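PDB 2RA5: putative transcriptional regulator from Streptomyces coelicolor A3, which probably acts as a GntR-family transcriptional regulator, binding DNA through a winged helix-turn-helix and sensing a small effector through its UTRA domain. Local coordinates for residues N112-A117 with E132-E137; M147-N152 with T229-P234; G179-S184 with T217-G222. All blocks are in the same frame, centred on the assembly; numbering follows the deposited sequence.

How the contacts relate
Along the chain, contact 1 comes first: residues 112-117 on strand 106-116 meet 132-137 on strand 132-142, closing a short excursion through helix 119-125. The next strand, 145-154, opens contact 2, whose partner 229-234 does not return until 77 residues later. Contact 3 lies wholly within that long loop. Contacts 1 and 2 join neighbouring strands of the six-stranded antiparallel UTRA sheet, at one margin and in the middle; contact 3, at the other margin within this subunit, ties the loop leading into strand 184-193 to the end of strand 209-218 and the turn after it. Contacts 1 and 2 touch through the backbones of Ile136 and Asn152, whereas contacts 2 and 3 are about 7 Å apart at their nearest atoms.

Contact 1. Residues N112-A117 with E132-E137; sequences NTVVPA and EVHRIE
Thr113 and Arg135 face each other as a hydrogen-bonded pair of the antiparallel ladder between the outermost strand 106-116 and strand 132-142 of the UTRA sheet. Thr113 N gives a nearly straight bond to Arg135 O (2.8 Å, 169° at the hydrogen), and Arg135 N returns one to Thr113 O. Two residues on, Val133 N binds Val115 O at 2.9 Å, while the reverse bond from Val115 N is weak. Between these pairs, CA-H...O contacts such as Val114 CA to Val133 O line the non-hydrogen-bonded positions.

On the face carrying Thr113, Val115 and Arg135, the arginine side chain runs beside that of Thr113. The methyl Thr113 CG2 lies over one face of the guanidinium, towards its rim, and Val115 CG2 approaches at the edge, 3.3 Å from Arg135 NH2. The bend at chi3 (111°) turns the guanidinium along the strand to Glu137. There Arg135 NE forms a salt bridge with Glu137 OE1 at 2.7 Å, with the oxygen close to the guanidinium plane and offering its anti lone pair. Glu137 is itself positioned by Tyr149, which hydrogen-bonds its other oxygen, OE2.

On the opposite face, Val114 CG2 sits alongside the His134 ring, 3.8 Å from ND1. Asn112 is fixed by its amide nitrogen, bonded to Leu161 O, and its OD1 accepts a hydrogen bond from a water. The same water donates to Thr113 O and lies in the plane of the His134 ring, 3.0 Å from ND1.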
loop_
_atom_site.group_PDB
_atom_site.type_symbol
_atom_site.label_atom_id
_atom_site.label_comp_id
_atom_site.label_asym_id
_atom_site.label_seq_id
_atom_site.Cartn_x
_atom_site.Cartn_y
_atom_site.Cartn_z
ATOM N N ASN A 112 1.466 -18.380 19.713
ATOM C CA ASN A 112 0.365 -17.863 20.515
ATOM C C ASN A 112 0.814 -17.664 21.989
ATOM O O ASN A 112 0.785 -18.570 22.813
ATOM C CB ASN A 112 -0.830 -18.798 20.376
ATOM C CG ASN A 112 -2.091 -18.226 20.947
ATOM O OD1 ASN A 112 -2.082 -17.212 21.647
ATOM N ND2 ASN A 112 -3.198 -18.883 20.663
ATOM N N THR A 113 1.258 -16.465 22.313
ATOM C CA THR A 113 1.869 -16.248 23.603
ATOM C C THR A 113 1.495 -14.914 24.306
ATOM O O THR A 113 0.734 -14.079 23.804
ATOM C CB THR A 113 3.416 -16.437 23.482
ATOM O OG1 THR A 113 4.029 -16.452 24.781
ATOM C CG2 THR A 113 4.051 -15.372 22.591
ATOM N N VAL A 114 2.018 -14.759 25.508
ATOM C CA VAL A 114 1.828 -13.558 26.300
ATOM C C VAL A 114 3.215 -13.006 26.594
ATOM O O VAL A 114 4.164 -13.759 26.836
ATOM C CB VAL A 114 1.053 -13.840 27.599
ATOM C CG1 VAL A 114 1.085 -12.655 28.461
ATOM C CG2 VAL A 114 -0.401 -14.201 27.313
ATOM N N VAL A 115 3.326 -11.684 26.595
ATOM C CA VAL A 115 4.603 -11.031 26.350
ATOM C C VAL A 115 4.552 -9.623 26.961
ATOM O O VAL A 115 3.478 -9.032 27.053
ATOM C CB VAL A 115 4.841 -11.009 24.800
ATOM C CG1 VAL A 115 5.334 -9.694 24.322
ATOM C CG2 VAL A 115 5.744 -12.164 24.364
ATOM N N PRO A 116 5.693 -9.096 27.424
ATOM C CA PRO A 116 5.681 -7.718 27.944
ATOM C C PRO A 116 5.780 -6.701 26.821
ATOM O O PRO A 116 6.600 -6.902 25.937
ATOM C CB PRO A 116 6.948 -7.667 28.811
ATOM C CG PRO A 116 7.833 -8.757 28.236
ATOM C CD PRO A 116 6.874 -9.847 27.894
ATOM N N ALA A 117 4.991 -5.629 26.854
ATOM C CA ALA A 117 5.035 -4.644 25.772
ATOM C C ALA A 117 6.358 -3.860 25.713
ATOM O O ALA A 117 6.822 -3.333 26.713
ATOM C CB ALA A 117 3.857 -3.699 25.863
ATOM N N GLU A 132 1.374 -6.580 29.971
ATOM C CA GLU A 132 1.301 -7.819 29.227
ATOM C C GLU A 132 0.327 -7.712 28.061
ATOM O O GLU A 132 -0.757 -7.152 28.193
ATOM C CB GLU A 132 0.933 -8.965 30.151
ATOM C CG GLU A 132 1.837 -10.213 30.049
ATOM C CD GLU A 132 1.439 -11.343 31.030
ATOM O OE1 GLU A 132 0.219 -11.561 31.250
ATOM O OE2 GLU A 132 2.342 -11.995 31.609
ATOM N N VAL A 133 0.744 -8.222 26.904
ATOM C CA VAL A 133 -0.113 -8.241 25.738
ATOM C C VAL A 133 -0.033 -9.627 25.122
ATOM O O VAL A 133 0.871 -10.406 25.430
ATOM C CB VAL A 133 0.276 -7.141 24.722
ATOM C CG1 VAL A 133 0.072 -5.743 25.348
ATOM C CG2 VAL A 133 1.704 -7.324 24.280
ATOM N N HIS A 134 -1.000 -9.944 24.273
ATOM C CA HIS A 134 -0.989 -11.203 23.567
ATOM C C HIS A 134 -0.176 -11.066 22.301
ATOM O O HIS A 134 -0.379 -10.129 21.543
ATOM C CB HIS A 134 -2.417 -11.612 23.212
ATOM C CG HIS A 134 -3.277 -11.922 24.413
ATOM N ND1 HIS A 134 -3.286 -13.167 25.003
ATOM C CD2 HIS A 134 -4.136 -11.151 25.103
ATOM C CE1 HIS A 134 -4.135 -13.140 26.026
ATOM N NE2 HIS A 134 -4.659 -11.950 26.115
ATOM N N ARG A 135 0.746 -11.994 22.066
ATOM C CA ARG A 135 1.417 -12.056 20.768
ATOM C C ARG A 135 1.035 -13.295 19.936
ATOM O O ARG A 135 1.298 -14.441 20.319
ATOM C CB ARG A 135 2.943 -11.956 20.897
ATOM C CG ARG A 135 3.659 -11.957 19.532
ATOM C CD ARG A 135 5.133 -11.639 19.615
ATOM N NE ARG A 135 5.952 -12.800 19.301
ATOM C CZ ARG A 135 6.791 -13.382 20.151
ATOM N NH1 ARG A 135 7.499 -14.436 19.770
ATOM N NH2 ARG A 135 6.930 -12.903 21.378
ATOM N N ILE A 136 0.431 -13.038 18.786
ATOM C CA ILE A 136 0.107 -14.084 17.827
ATOM C C ILE A 136 0.973 -13.971 16.572
ATOM O O ILE A 136 1.257 -12.875 16.082
ATOM C CB ILE A 136 -1.391 -14.062 17.438
ATOM C CG1 ILE A 136 -2.255 -14.315 18.673
ATOM C CG2 ILE A 136 -1.684 -15.127 16.404
ATOM C CD1 ILE A 136 -3.716 -14.081 18.442
ATOM N N GLU A 137 1.410 -15.115 16.068
ATOM C CA GLU A 137 2.095 -15.154 14.788
ATOM C C GLU A 137 1.459 -16.195 13.851
ATOM O O GLU A 137 1.245 -17.340 14.237
ATOM C CB GLU A 137 3.585 -15.404 15.001
ATOM C CG GLU A 137 4.253 -14.297 15.786
ATOM C CD GLU A 137 5.756 -14.440 15.860
ATOM O OE1 GLU A 137 6.358 -13.893 16.811
ATOM O OE2 GLU A 137 6.341 -15.101 14.979
HETATM O O HOH W 1 -1.941 -15.096 23.108
#

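Contact 2. Residues M147-N152 with T229-P234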
loop_
_atom_site.group_PDB
_atom_site.type_symbol
_atom_site.label_atom_id
_atom_site.label_comp_id
_atom_site.label_asym_id
_atom_site.label_seq_id
_atom_site.Cartn_x
_atom_site.Cartn_y
_atom_site.Cartn_z
HETATM N N MSE A 147 2.724 -16.927 1.698
HETATM C CA MSE A 147 2.356 -15.648 1.102
HETATM C C MSE A 147 2.712 -14.456 1.993
HETATM O O MSE A 147 3.220 -13.426 1.528
HETATM C CB MSE A 147 0.858 -15.641 0.832
HETATM C CG MSE A 147 0.369 -14.332 0.281
HETATM SE SE MSE A 147 -1.552 -14.393 0.127
HETATM C CE MSE A 147 -2.026 -13.582 1.849
ATOM N N ALA A 148 2.452 -14.622 3.284
ATOM C CA ALA A 148 2.597 -13.538 4.239
ATOM C C ALA A 148 2.907 -14.062 5.632
ATOM O O ALA A 148 2.487 -15.166 6.002
ATOM C CB ALA A 148 1.338 -12.702 4.263
ATOM N N TYR A 149 3.650 -13.256 6.386
ATOM C CA TYR A 149 3.921 -13.506 7.805
ATOM C C TYR A 149 3.249 -12.450 8.707
ATOM O O TYR A 149 3.592 -11.271 8.657
ATOM C CB TYR A 149 5.427 -13.553 8.075
ATOM C CG TYR A 149 5.720 -14.288 9.341
ATOM C CD1 TYR A 149 5.401 -15.630 9.459
ATOM C CD2 TYR A 149 6.274 -13.643 10.437
ATOM C CE1 TYR A 149 5.643 -16.319 10.619
ATOM C CE2 TYR A 149 6.520 -14.326 11.611
ATOM C CZ TYR A 149 6.202 -15.669 11.694
ATOM O OH TYR A 149 6.429 -16.391 12.841
ATOM N N LEU A 150 2.282 -12.880 9.514
ATOM C CA LEU A 150 1.447 -11.965 10.289
ATOM C C LEU A 150 1.699 -12.009 11.802
ATOM O O LEU A 150 1.317 -12.975 12.455
ATOM C CB LEU A 150 -0.034 -12.279 10.040
ATOM C CG LEU A 150 -0.547 -12.463 8.606
ATOM C CD1 LEU A 150 -2.061 -12.600 8.587
ATOM C CD2 LEU A 150 -0.078 -11.324 7.703
ATOM N N CYS A 151 2.318 -10.964 12.357
ATOM C CA CYS A 151 2.444 -10.822 13.819
ATOM C C CYS A 151 1.404 -9.851 14.372
ATOM O O CYS A 151 1.349 -8.696 13.955
ATOM C CB CYS A 151 3.841 -10.330 14.234
ATOM S SG CYS A 151 5.239 -11.169 13.461
ATOM N N ASN A 152 0.593 -10.306 15.322
ATOM C CA ASN A 152 -0.364 -9.411 15.979
ATOM C C ASN A 152 -0.266 -9.323 17.503
ATOM O O ASN A 152 0.110 -10.280 18.182
ATOM C CB ASN A 152 -1.814 -9.712 15.545
ATOM C CG ASN A 152 -2.002 -9.620 14.032
ATOM O OD1 ASN A 152 -2.420 -8.593 13.498
ATOM N ND2 ASN A 152 -1.659 -10.680 13.339
ATOM N N THR A 229 1.850 -6.241 12.616
ATOM C CA THR A 229 3.069 -5.928 11.895
ATOM C C THR A 229 3.309 -7.104 10.941
ATOM O O THR A 229 3.564 -8.231 11.366
ATOM C CB THR A 229 4.249 -5.627 12.883
ATOM O OG1 THR A 229 5.312 -4.958 12.200
ATOM C CG2 THR A 229 4.766 -6.893 13.606
ATOM N N HIS A 230 3.177 -6.834 9.645
ATOM C CA HIS A 230 3.114 -7.898 8.653
ATOM C C HIS A 230 4.141 -7.762 7.544
ATOM O O HIS A 230 4.555 -6.659 7.199
ATOM C CB HIS A 230 1.728 -7.922 8.019
ATOM C CG HIS A 230 0.609 -7.919 9.001
ATOM N ND1 HIS A 230 -0.474 -7.084 8.895
ATOM C CD2 HIS A 230 0.397 -8.662 10.123
ATOM C CE1 HIS A 230 -1.312 -7.304 9.890
ATOM N NE2 HIS A 230 -0.797 -8.269 10.649
ATOM N N THR A 231 4.526 -8.911 6.985
ATOM C CA THR A 231 5.391 -9.005 5.805
ATOM C C THR A 231 4.727 -9.841 4.712
ATOM O O THR A 231 4.036 -10.832 4.987
ATOM C CB THR A 231 6.727 -9.670 6.139
ATOM O OG1 THR A 231 6.491 -10.747 7.058
ATOM C CG2 THR A 231 7.679 -8.673 6.760
ATOM N N TYR A 232 4.943 -9.441 3.467
ATOM C CA TYR A 232 4.361 -10.148 2.333
ATOM C C TYR A 232 5.395 -10.373 1.247
ATOM O O TYR A 232 6.142 -9.445 0.901
ATOM C CB TYR A 232 3.223 -9.333 1.731
ATOM C CG TYR A 232 2.205 -8.853 2.725
ATOM C CD1 TYR A 232 2.402 -7.675 3.432
ATOM C CD2 TYR A 232 1.034 -9.571 2.950
ATOM C CE1 TYR A 232 1.463 -7.231 4.346
ATOM C CE2 TYR A 232 0.094 -9.136 3.857
ATOM C CZ TYR A 232 0.307 -7.966 4.558
ATOM O OH TYR A 232 -0.642 -7.531 5.467
ATOM N N ARG A 233 5.421 -11.591 0.705
ATOM C CA ARG A 233 6.235 -11.904 -0.481
ATOM C C ARG A 233 5.681 -11.174 -1.703
ATOM O O ARG A 233 4.582 -11.506 -2.167
ATOM C CB ARG A 233 6.222 -13.408 -0.755
ATOM C CG ARG A 233 6.649 -14.267 0.422
ATOM C CD ARG A 233 6.756 -15.716 0.001
ATOM N NE ARG A 233 7.745 -15.897 -1.054
ATOM C CZ ARG A 233 7.768 -16.931 -1.886
ATOM N NH1 ARG A 233 8.714 -17.008 -2.811
ATOM N NH2 ARG A 233 6.849 -17.884 -1.792
ATOM N N PRO A 234 6.417 -10.158 -2.207
ATOM C CA PRO A 234 5.917 -9.287 -3.288
ATOM C C PRO A 234 5.562 -10.027 -4.581
ATOM O O PRO A 234 4.729 -9.546 -5.345
ATOM C CB PRO A 234 7.073 -8.288 -3.515
ATOM C CG PRO A 234 8.266 -8.916 -2.836
ATOM C CD PRO A 234 7.689 -9.654 -1.664
#
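Backbone hydrogen bonds carry most of the pairing between residues 147-152 and 229-234. Tyr149 and Thr231 exchange two, Tyr149 N to Thr231 O at 2.8 Å and Thr231 N to Tyr149 O at 3.0 Å. Cys151 and Thr229 form the next such pair; of its two bonds, Thr229 N to Cys151 O is the straighter (170° at the hydrogen). At the far end Arg233 N donates to the carbonyl O of Met147, which is selenomethionine in the crystal, and this carries the bonding one residue past the end of strand 229-232.

A weaker polar contact supplements these. With chi1 at 39°, Thr231 places OG1 between its own N and carbonyl carbon, where the hydroxyl comes 3.2 Å from Tyr149 CB and makes a weak bond to Tyr149 O. That oxygen therefore accepts from both the amide and the hydroxyl of Thr231.

These strands form the centre of the six-stranded UTRA sheet. Strand 132-142 flanks 145-154 on its other side, where Met147 and Ala148 together face Arg140 in a classic beta bulge.

Apolar contacts occupy the face bearing Ala148, Leu150, His230 and Tyr232. Ala148 CB approaches the Tyr232 ring obliquely, 3.4 Å from CD2, and the same ring stacks on Tyr237. Leu150 CD2 lies 3.6 Å from His230 CD2.

Ring-edge contacts involve the same imidazole, whose edge is turned to strand 145-154, with Cys151 N near its plane. The side chain of Asn152 crosses that of His230 at about a right angle and also touches the bound meso-tartaric acid.

At the Arg233 end of the pairing, its guanidinium forms salt bridges with Glu145 through NH2 and with Glu204 through NH1.

Contact 3. Residues G179-S184 with T217-G222; sequences GITLHS and TFDDTG
Phe218 O is gripped by two successive backbone amides of the other segment: His183 N donates a nearly straight bond of 2.9 Å (172° at the hydrogen) lying in the carbonyl plane, and Ser184 N adds a weak one at 3.4 Å. Phe218 N in turn donates to Ser184 O. Two residues thus face one, a classic beta bulge where strand 184-193 starts.

Beyond the bulge, Thr181 OG1 accepts a bond from Asp220 N at 3.2 Å, a chi1 of 48° turning the hydroxyl to that amide. The side chain of Thr181 crosses that of Asp220 at about a right angle. Asp220 follows the first residue of a type I turn running from Asp219 to Gly222, closed by Gly222 N bonding Asp219 O. Asp219 OD1 braces the turn: it accepts from Thr221 N (3.0 Å), well above the carboxylate plane, which makes an Asx turn, and from Thr221 OG1 (2.8 Å) on the syn side, both from the same face. A water joins Ser184 OG to Asp219 O.

Towards helix 171-177, Leu182 CD2 meets Thr217 CG2 at 3.9 Å. Thr217 OG1 hydrogen-bonds Tyr172, a residue of the tartrate pocket, and Glu226. Leu182 also packs on Tyr172 and Met175 of helix 171-177 and on Val225 of strand 224-232, while Ser184 pairs with a strand of the second subunit, continuing the sheet across the dimer interface.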
loop_
_atom_site.group_PDB
_atom_site.type_symbol
_atom_site.label_atom_id
_atom_site.label_comp_id
_atom_site.label_asym_id
_atom_site.label_seq_id
_atom_site.Cartn_x
_atom_site.Cartn_y
_atom_site.Cartn_z
ATOM N N GLY A 179 -17.593 -9.770 20.364
ATOM C CA GLY A 179 -18.320 -8.543 20.637
ATOM C C GLY A 179 -17.479 -7.280 20.702
ATOM O O GLY A 179 -17.906 -6.278 21.274
ATOM N N ILE A 180 -16.280 -7.326 20.130
ATOM C CA ILE A 180 -15.503 -6.115 19.924
ATOM C C ILE A 180 -16.072 -5.391 18.707
ATOM O O ILE A 180 -16.420 -6.013 17.701
ATOM C CB ILE A 180 -14.020 -6.409 19.638
ATOM C CG1 ILE A 180 -13.499 -7.563 20.498
ATOM C CG2 ILE A 180 -13.192 -5.153 19.831
ATOM C CD1 ILE A 180 -13.384 -7.232 21.930
ATOM N N THR A 181 -16.175 -4.076 18.813
ATOM C CA THR A 181 -16.563 -3.244 17.690
ATOM C C THR A 181 -15.292 -2.714 17.047
ATOM O O THR A 181 -14.422 -2.183 17.719
ATOM C CB THR A 181 -17.450 -2.089 18.143
ATOM O OG1 THR A 181 -16.859 -1.448 19.291
ATOM C CG2 THR A 181 -18.837 -2.626 18.500
ATOM N N LEU A 182 -15.171 -2.902 15.744
ATOM C CA LEU A 182 -14.029 -2.396 15.003
ATOM C C LEU A 182 -14.510 -1.174 14.230
ATOM O O LEU A 182 -15.375 -1.280 13.372
ATOM C CB LEU A 182 -13.491 -3.489 14.075
ATOM C CG LEU A 182 -13.213 -4.778 14.861
ATOM C CD1 LEU A 182 -12.818 -5.929 13.980
ATOM C CD2 LEU A 182 -12.137 -4.528 15.895
ATOM N N HIS A 183 -13.982 -0.009 14.564
ATOM C CA HIS A 183 -14.498 1.223 13.999
ATOM C C HIS A 183 -13.532 1.883 12.997
ATOM O O HIS A 183 -13.955 2.393 11.964
ATOM C CB HIS A 183 -14.877 2.188 15.116
ATOM C CG HIS A 183 -15.624 3.389 14.641
ATOM N ND1 HIS A 183 -15.033 4.642 14.538
ATOM C CD2 HIS A 183 -16.899 3.549 14.237
ATOM C CE1 HIS A 183 -15.917 5.502 14.097
ATOM N NE2 HIS A 183 -17.067 4.870 13.897
ATOM N N SER A 184 -12.238 1.874 13.306
ATOM C CA SER A 184 -11.248 2.394 12.379
ATOM C C SER A 184 -9.923 1.667 12.513
ATOM O O SER A 184 -9.740 0.799 13.371
ATOM C CB SER A 184 -11.040 3.906 12.584
ATOM O OG SER A 184 -10.563 4.200 13.884
ATOM N N THR A 217 -5.782 -1.130 14.989
ATOM C CA THR A 217 -7.236 -1.116 14.906
ATOM C C THR A 217 -7.896 -0.655 16.212
ATOM O O THR A 217 -7.567 -1.141 17.288
ATOM C CB THR A 217 -7.765 -2.512 14.534
ATOM O OG1 THR A 217 -7.076 -2.983 13.371
ATOM C CG2 THR A 217 -9.271 -2.471 14.270
ATOM N N PHE A 218 -8.852 0.261 16.095
ATOM C CA PHE A 218 -9.562 0.806 17.246
ATOM C C PHE A 218 -11.041 0.441 17.272
ATOM O O PHE A 218 -11.650 0.196 16.227
ATOM C CB PHE A 218 -9.424 2.321 17.271
ATOM C CG PHE A 218 -8.021 2.793 17.107
ATOM C CD1 PHE A 218 -7.426 2.805 15.842
ATOM C CD2 PHE A 218 -7.283 3.219 18.208
ATOM C CE1 PHE A 218 -6.112 3.233 15.677
ATOM C CE2 PHE A 218 -5.967 3.660 18.053
ATOM C CZ PHE A 218 -5.380 3.675 16.792
ATOM N N ASP A 219 -11.623 0.429 18.472
ATOM C CA ASP A 219 -13.059 0.190 18.609
ATOM C C ASP A 219 -13.909 1.475 18.647
ATOM O O ASP A 219 -13.400 2.568 18.395
ATOM C CB ASP A 219 -13.368 -0.766 19.767
ATOM C CG ASP A 219 -13.127 -0.163 21.146
ATOM O OD1 ASP A 219 -12.820 1.048 21.275
ATOM O OD2 ASP A 219 -13.255 -0.939 22.119
ATOM N N ASP A 220 -15.202 1.323 18.926
ATOM C CA ASP A 220 -16.145 2.442 19.087
ATOM C C ASP A 220 -15.679 3.576 20.012
ATOM O O ASP A 220 -16.056 4.742 19.858
ATOM C CB ASP A 220 -17.442 1.910 19.684
ATOM C CG ASP A 220 -18.324 1.270 18.668
ATOM O OD1 ASP A 220 -17.885 1.127 17.506
ATOM O OD2 ASP A 220 -19.464 0.916 19.042
ATOM N N THR A 221 -14.886 3.218 21.004
ATOM C CA THR A 221 -14.545 4.141 22.066
ATOM C C THR A 221 -13.158 4.752 21.841
ATOM O O THR A 221 -12.668 5.550 22.640
ATOM C CB THR A 221 -14.619 3.411 23.404
ATOM O OG1 THR A 221 -13.493 2.536 23.523
ATOM C CG2 THR A 221 -15.902 2.571 23.470
ATOM N N GLY A 222 -12.537 4.384 20.730
ATOM C CA GLY A 222 -11.273 4.980 20.343
ATOM C C GLY A 222 -10.071 4.383 21.044
ATOM O O GLY A 222 -9.050 5.049 21.200
HETATM O O HOH W 2 -16.095 -2.664 21.908
HETATM O O HOH W 3 -12.139 4.114 16.278
#